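Local coordinates for protein cytidylyltransferase (Leptospira borgpetersenii serovar Hardjo-bovis, PDB 6OEW) that probably transfers a nucleotidyl group, as a metal-binding cytidylyltransferase with a GT-A-type fold, at residues D64-T67 against E68-A71. Residues are numbered along the deposited sequence; the frame is centred on the assembly and turned at random.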
loop_
_atom_site.group_PDB
_atom_site.type_symbol
_atom_site.label_atom_id
_atom_site.label_comp_id
_atom_site.label_asym_id
_atom_site.label_seq_id
_atom_site.Cartn_x
_atom_site.Cartn_y
_atom_site.Cartn_z
ATOM N N ASP A 64 14.094 12.976 -1.506
ATOM C CA ASP A 64 12.727 12.666 -1.878
ATOM C C ASP A 64 12.143 13.690 -2.834
ATOM O O ASP A 64 10.945 13.611 -3.154
ATOM C CB ASP A 64 11.883 12.524 -0.624
ATOM C CG ASP A 64 12.089 11.174 0.038
ATOM O OD1 ASP A 64 12.066 10.152 -0.689
ATOM O OD2 ASP A 64 12.286 11.131 1.259
ATOM N N ASP A 65 12.956 14.649 -3.291
ATOM C CA ASP A 65 12.616 15.360 -4.514
ATOM C C ASP A 65 12.334 14.365 -5.633
ATOM O O ASP A 65 11.468 14.605 -6.483
ATOM C CB ASP A 65 13.750 16.308 -4.927
ATOM C CG ASP A 65 13.964 17.457 -3.940
ATOM O OD1 ASP A 65 13.270 17.533 -2.896
ATOM O OD2 ASP A 65 14.864 18.279 -4.206
ATOM N N LYS A 66 13.050 13.239 -5.640
ATOM C CA LYS A 66 12.804 12.212 -6.647
ATOM C C LYS A 66 11.401 11.632 -6.497
ATOM O O LYS A 66 10.687 11.459 -7.489
ATOM C CB LYS A 66 13.867 11.117 -6.539
ATOM C CG LYS A 66 13.773 10.042 -7.614
ATOM C CD LYS A 66 13.909 10.649 -8.994
ATOM C CE LYS A 66 13.734 9.598 -10.072
ATOM N NZ LYS A 66 13.515 10.204 -11.417
ATOM N N THR A 67 10.993 11.337 -5.259
ATOM C CA THR A 67 9.638 10.837 -4.992
ATOM C C THR A 67 8.586 11.845 -5.431
ATOM O O THR A 67 7.599 11.485 -6.094
ATOM C CB THR A 67 9.505 10.511 -3.495
ATOM O OG1 THR A 67 10.690 9.806 -3.067
ATOM C CG2 THR A 67 8.254 9.629 -3.195
ATOM N N GLU A 68 8.778 13.117 -5.078
ATOM C CA GLU A 68 7.856 14.144 -5.550
ATOM C C GLU A 68 7.819 14.182 -7.075
ATOM O O GLU A 68 6.737 14.293 -7.675
ATOM C CB GLU A 68 8.250 15.504 -4.969
ATOM C CG GLU A 68 7.386 16.646 -5.454
ATOM C CD GLU A 68 7.867 17.989 -4.975
ATOM O OE1 GLU A 68 8.888 18.045 -4.244
ATOM O OE2 GLU A 68 7.230 18.997 -5.337
ATOM N N GLU A 69 8.986 14.053 -7.720
ATOM C CA GLU A 69 9.051 14.105 -9.180
ATOM C C GLU A 69 8.249 12.972 -9.811
ATOM O O GLU A 69 7.518 13.179 -10.792
ATOM C CB GLU A 69 10.502 14.039 -9.658
ATOM C CG GLU A 69 10.634 13.629 -11.126
ATOM C CD GLU A 69 12.077 13.313 -11.549
ATOM O OE1 GLU A 69 13.023 13.862 -10.941
ATOM O OE2 GLU A 69 12.256 12.509 -12.489
ATOM N N ILE A 70 8.390 11.763 -9.266
ATOM C CA ILE A 70 7.665 10.612 -9.786
ATOM C C ILE A 70 6.161 10.810 -9.604
ATOM O O ILE A 70 5.376 10.596 -10.538
ATOM C CB ILE A 70 8.165 9.323 -9.105
ATOM C CG1 ILE A 70 9.594 8.983 -9.549
ATOM C CG2 ILE A 70 7.206 8.143 -9.366
ATOM C CD1 ILE A 70 10.229 7.879 -8.718
ATOM N N ALA A 71 5.741 11.265 -8.417
ATOM C CA ALA A 71 4.320 11.510 -8.191
ATOM C C ALA A 71 3.787 12.571 -9.141
ATOM O O ALA A 71 2.681 12.433 -9.683
ATOM C CB ALA A 71 4.076 11.925 -6.740
#
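Lys66 and Glu69, one turn apart on the surface of helix 65-73, close a salt bridge, NZ to OE2 at 2.8 Å. The ammonium does not lie level with the carboxylate but comes from above its plane, 61° out of it. Lys66 gets there because CG stands anti to the backbone N (chi1 -176°) and the chain then bends at chi2, which swings its outer half at a slant toward the C-terminal end of the helix, while the Glu69 chain runs out extended. Apolar contact is slight: Lys66 CE reaches Ile70 CD1 at 4.1 Å.

Beneath the side chains the backbone makes four successive i to i+4 bonds, the first from Glu68 N to Asp64 O at 2.9 Å and the last from Ala71 N to Thr67 O at 3.0 Å.

At the start of the helix, Thr67 OG1 donates to Asp64 OD1 at 2.8 Å, meeting the oxygen on its anti side, 21° out of the carboxylate plane. That buried carboxylate is gripped further by Met19 N at OD1 and Thr59 OG1 at OD2, so both oxygens are satisfied. On another side of the helix, Asp65 OD1 and Glu68 OE1 come within 4.6 Å of each other; Arg80 NH1 bridges to both and probably offsets their like charges.

Helix 65-73 is the crossover of the beta-alpha-beta unit between the parallel strands 54-59 and 77-81. Thr67 and Ala71 pack on Val56 of the first strand, Ala71 also meets Val78 of the second, and Ile70 joins Thr67 against Leu38 of helix 37-45.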